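Local coordinates for protein dihydrofolate reductase (Enterococcus faecalis, PDB 4M7U) that probably reduces 7,8-dihydrofolate to tetrahydrofolate with NADPH as hydride donor, a key step in folate metabolism and DNA precursor synthesis, at residues 66-74 against 82-91. Sequence-based numbering, arbitrary orientation.
With NAP (NADP nicotinamide-adenine-dinucleotide phosphate), chain B.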
# COMPACT_ATOMS: atom_id res chain seq x y z
N ARG A 66 -3.42 11.35 -8.70
CA ARG A 66 -3.23 9.90 -8.83
C ARG A 66 -4.57 9.31 -9.24
O ARG A 66 -5.61 9.91 -9.00
CB ARG A 66 -2.90 9.26 -7.48
CG ARG A 66 -1.73 9.84 -6.78
CD ARG A 66 -1.98 9.93 -5.30
NE ARG A 66 -0.78 10.45 -4.66
CZ ARG A 66 -0.49 11.74 -4.56
NH1 ARG A 66 -1.33 12.66 -5.03
NH2 ARG A 66 0.63 12.12 -3.97
N THR A 67 -4.54 8.11 -9.81
CA THR A 67 -5.77 7.34 -9.95
C THR A 67 -5.85 6.40 -8.75
O THR A 67 -4.90 5.66 -8.48
CB THR A 67 -5.77 6.50 -11.25
OG1 THR A 67 -5.75 7.38 -12.38
CG2 THR A 67 -7.02 5.62 -11.32
N THR A 68 -6.96 6.43 -8.02
CA THR A 68 -7.20 5.47 -6.95
C THR A 68 -8.22 4.41 -7.39
O THR A 68 -9.26 4.74 -7.97
CB THR A 68 -7.72 6.15 -5.68
OG1 THR A 68 -6.76 7.12 -5.23
CG2 THR A 68 -7.98 5.12 -4.56
N ILE A 69 -7.91 3.14 -7.13
CA ILE A 69 -8.91 2.07 -7.31
C ILE A 69 -9.38 1.53 -5.94
O ILE A 69 -8.56 1.18 -5.09
CB ILE A 69 -8.34 0.88 -8.13
CG1 ILE A 69 -7.94 1.34 -9.55
CG2 ILE A 69 -9.35 -0.24 -8.21
CD1 ILE A 69 -7.03 0.34 -10.27
N VAL A 70 -10.70 1.48 -5.71
CA VAL A 70 -11.23 0.86 -4.49
C VAL A 70 -11.76 -0.54 -4.78
O VAL A 70 -12.53 -0.75 -5.73
CB VAL A 70 -12.29 1.72 -3.80
CG1 VAL A 70 -12.82 1.01 -2.58
CG2 VAL A 70 -11.69 3.06 -3.38
N LEU A 71 -11.32 -1.51 -3.97
CA LEU A 71 -11.67 -2.91 -4.20
C LEU A 71 -12.83 -3.29 -3.27
O LEU A 71 -12.76 -3.05 -2.06
CB LEU A 71 -10.44 -3.79 -3.94
CG LEU A 71 -10.37 -5.25 -4.40
CD1 LEU A 71 -10.76 -5.38 -5.85
CD2 LEU A 71 -8.95 -5.76 -4.18
N THR A 72 -13.90 -3.86 -3.83
CA THR A 72 -15.07 -4.26 -3.04
C THR A 72 -15.88 -5.30 -3.80
O THR A 72 -15.89 -5.28 -5.02
CB THR A 72 -15.98 -3.03 -2.70
OG1 THR A 72 -17.12 -3.44 -1.93
CG2 THR A 72 -16.44 -2.33 -3.97
N SER A 73 -16.52 -6.21 -3.08
CA SER A 73 -17.36 -7.22 -3.72
C SER A 73 -18.75 -6.66 -4.06
O SER A 73 -19.49 -7.25 -4.84
CB SER A 73 -17.48 -8.47 -2.85
OG SER A 73 -18.14 -8.18 -1.63
N ASN A 74 -19.09 -5.52 -3.46
CA ASN A 74 -20.37 -4.85 -3.69
C ASN A 74 -20.48 -4.23 -5.10
O ASN A 74 -19.79 -3.26 -5.43
CB ASN A 74 -20.53 -3.77 -2.60
CG ASN A 74 -21.83 -2.99 -2.71
OD1 ASN A 74 -22.65 -3.20 -3.61
ND2 ASN A 74 -22.04 -2.07 -1.76
N VAL A 82 -13.02 7.86 -7.63
CA VAL A 82 -12.22 6.64 -7.68
C VAL A 82 -12.82 5.63 -8.65
O VAL A 82 -14.02 5.65 -8.92
CB VAL A 82 -12.06 5.99 -6.28
CG1 VAL A 82 -11.49 6.99 -5.27
CG2 VAL A 82 -13.38 5.46 -5.80
N LEU A 83 -11.98 4.77 -9.19
CA LEU A 83 -12.46 3.61 -9.91
C LEU A 83 -12.84 2.60 -8.83
O LEU A 83 -12.25 2.59 -7.75
CB LEU A 83 -11.35 3.03 -10.80
CG LEU A 83 -10.78 4.00 -11.85
CD1 LEU A 83 -9.71 3.34 -12.71
CD2 LEU A 83 -11.92 4.47 -12.71
N VAL A 84 -13.83 1.77 -9.11
CA VAL A 84 -14.23 0.72 -8.20
C VAL A 84 -14.09 -0.58 -8.94
O VAL A 84 -14.56 -0.70 -10.06
CB VAL A 84 -15.70 0.87 -7.78
CG1 VAL A 84 -16.11 -0.28 -6.90
CG2 VAL A 84 -15.92 2.19 -7.05
N MET A 85 -13.43 -1.56 -8.34
CA MET A 85 -13.28 -2.86 -8.99
C MET A 85 -13.65 -3.97 -8.02
O MET A 85 -13.78 -3.72 -6.81
CB MET A 85 -11.85 -3.05 -9.56
CG MET A 85 -11.53 -2.12 -10.73
SD MET A 85 -9.87 -2.37 -11.44
CE MET A 85 -9.75 -0.87 -12.45
N HIS A 86 -13.82 -5.19 -8.54
CA HIS A 86 -14.48 -6.21 -7.73
C HIS A 86 -13.76 -7.55 -7.63
O HIS A 86 -14.33 -8.54 -7.18
CB HIS A 86 -15.90 -6.45 -8.26
CG HIS A 86 -16.70 -5.19 -8.41
ND1 HIS A 86 -17.35 -4.59 -7.36
CD2 HIS A 86 -16.94 -4.42 -9.50
CE1 HIS A 86 -17.96 -3.50 -7.79
NE2 HIS A 86 -17.74 -3.38 -9.08
N SER A 87 -12.50 -7.59 -8.05
CA SER A 87 -11.73 -8.82 -7.94
C SER A 87 -10.26 -8.56 -8.17
O SER A 87 -9.88 -7.56 -8.80
CB SER A 87 -12.22 -9.86 -8.95
OG SER A 87 -11.91 -9.45 -10.27
N VAL A 88 -9.44 -9.47 -7.65
CA VAL A 88 -8.01 -9.48 -7.88
C VAL A 88 -7.72 -9.53 -9.37
O VAL A 88 -6.87 -8.78 -9.86
CB VAL A 88 -7.34 -10.67 -7.18
CG1 VAL A 88 -5.91 -10.86 -7.67
CG2 VAL A 88 -7.36 -10.47 -5.69
N GLU A 89 -8.43 -10.40 -10.08
CA GLU A 89 -8.24 -10.55 -11.52
C GLU A 89 -8.39 -9.20 -12.22
O GLU A 89 -7.55 -8.81 -13.02
CB GLU A 89 -9.20 -11.58 -12.12
CG GLU A 89 -9.04 -13.01 -11.57
CD GLU A 89 -9.55 -13.16 -10.13
OE1 GLU A 89 -10.56 -12.51 -9.77
OE2 GLU A 89 -8.94 -13.92 -9.35
N GLU A 90 -9.46 -8.49 -11.86
CA GLU A 90 -9.77 -7.18 -12.44
C GLU A 90 -8.64 -6.18 -12.17
O GLU A 90 -8.25 -5.44 -13.08
CB GLU A 90 -11.10 -6.66 -11.88
CG GLU A 90 -11.89 -5.75 -12.82
CD GLU A 90 -13.16 -5.19 -12.17
OE1 GLU A 90 -13.70 -5.84 -11.25
OE2 GLU A 90 -13.61 -4.08 -12.57
N ILE A 91 -8.11 -6.17 -10.95
CA ILE A 91 -6.96 -5.34 -10.60
C ILE A 91 -5.76 -5.71 -11.48
O ILE A 91 -5.09 -4.84 -12.03
CB ILE A 91 -6.53 -5.52 -9.12
CG1 ILE A 91 -7.64 -5.07 -8.16
CG2 ILE A 91 -5.23 -4.77 -8.83
CD1 ILE A 91 -7.99 -3.59 -8.26
PA NAP B . -9.01 -3.73 3.76
O1A NAP B . -7.99 -4.76 3.17
O2A NAP B . -8.55 -2.30 3.57
O5B NAP B . -10.38 -3.87 3.02
C5B NAP B . -11.06 -5.09 3.02
C4B NAP B . -12.19 -5.08 2.03
O4B NAP B . -11.80 -4.80 0.62
C3B NAP B . -13.21 -6.19 2.00
O3B NAP B . -14.07 -6.41 3.05
C2B NAP B . -13.79 -6.03 0.64
O2B NAP B . -14.81 -5.12 0.44
C1B NAP B . -12.48 -5.89 -0.11
N9A NAP B . -11.73 -6.76 -0.95
C8A NAP B . -10.52 -7.24 -0.65
N7A NAP B . -10.18 -8.20 -1.64
C5A NAP B . -11.25 -8.30 -2.54
C6A NAP B . -11.44 -9.08 -3.68
N6A NAP B . -10.40 -9.99 -4.10
N1A NAP B . -12.58 -8.96 -4.35
C2A NAP B . -13.56 -8.09 -3.95
N3A NAP B . -13.37 -7.31 -2.81
C4A NAP B . -12.22 -7.44 -2.14
O3 NAP B . -9.31 -4.01 5.29
PN NAP B . -8.33 -4.74 6.30
O1N NAP B . -8.23 -6.26 5.94
O2N NAP B . -6.95 -4.13 6.32
O5D NAP B . -8.98 -4.50 7.73
C5D NAP B . -9.76 -3.33 7.88
C4D NAP B . -10.89 -3.36 8.89
O4D NAP B . -11.19 -4.61 9.62
C3D NAP B . -11.07 -2.21 9.89
O3D NAP B . -12.12 -1.41 9.77
C2D NAP B . -10.85 -2.83 11.24
O2D NAP B . -11.33 -2.24 12.39
C1D NAP B . -11.07 -4.32 11.06
N1N NAP B . -10.62 -5.36 11.96
C2N NAP B . -11.02 -5.54 13.35
C3N NAP B . -10.55 -6.77 14.13
C7N NAP B . -11.46 -7.26 15.20
O7N NAP B . -12.66 -7.23 15.00
N7N NAP B . -10.98 -7.35 16.54
C4N NAP B . -9.38 -7.64 13.61
C5N NAP B . -8.82 -7.18 12.24
C6N NAP B . -9.38 -5.93 11.52
P2B NAP B . -16.28 -5.62 0.68
O1X NAP B . -16.44 -6.09 2.16
O2X NAP B . -17.24 -4.41 0.44
O3X NAP B . -16.57 -6.77 -0.26
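With chi1 at 180°, Thr72 turns OG1 away from its own backbone N toward the cofactor and leaves CG2 to meet Val84 CG1 at 3.6 Å. His86, its CG beside the backbone N (chi1 -51°), brings the ring edge to the Thr72 carbonyl, and ND1 donates to Thr72 O over 2.8 Å; the bond is bent, with the oxygen 27° out of the ring plane. Both residues sit where two parallel strands, 67-71 and 83-85, run out at the edge of the dihydrofolate reductase sheet. Four backbone bonds join the strands, from Leu83 N to Thr68 O, Val70 N to Leu83 O, Met85 N to Val70 O and Thr72 N to Met85 O. On one face Ile69 lies across the extended Met85 chain, CD1 to CE 3.7 Å, while its CG2 branch slides past Ile91 CD1 at 3.6 Å, tying helix 88-97 to the sheet; Tyr94 of that helix adds to this layer. The other face has Val70 CG2 against Val82 CG2, with Phe55 alongside. At and beyond the strand ends the chain binds NADP: Leu71 CG rests on the adenine, 3.7 Å from C5A, and Val88 CG2 lies near its amino group. The 2'-phosphate is gripped by Thr72 OG1 on O2X, while O3X takes two bonds from Ser73, one from the backbone N and one from OG at 2.5 Å.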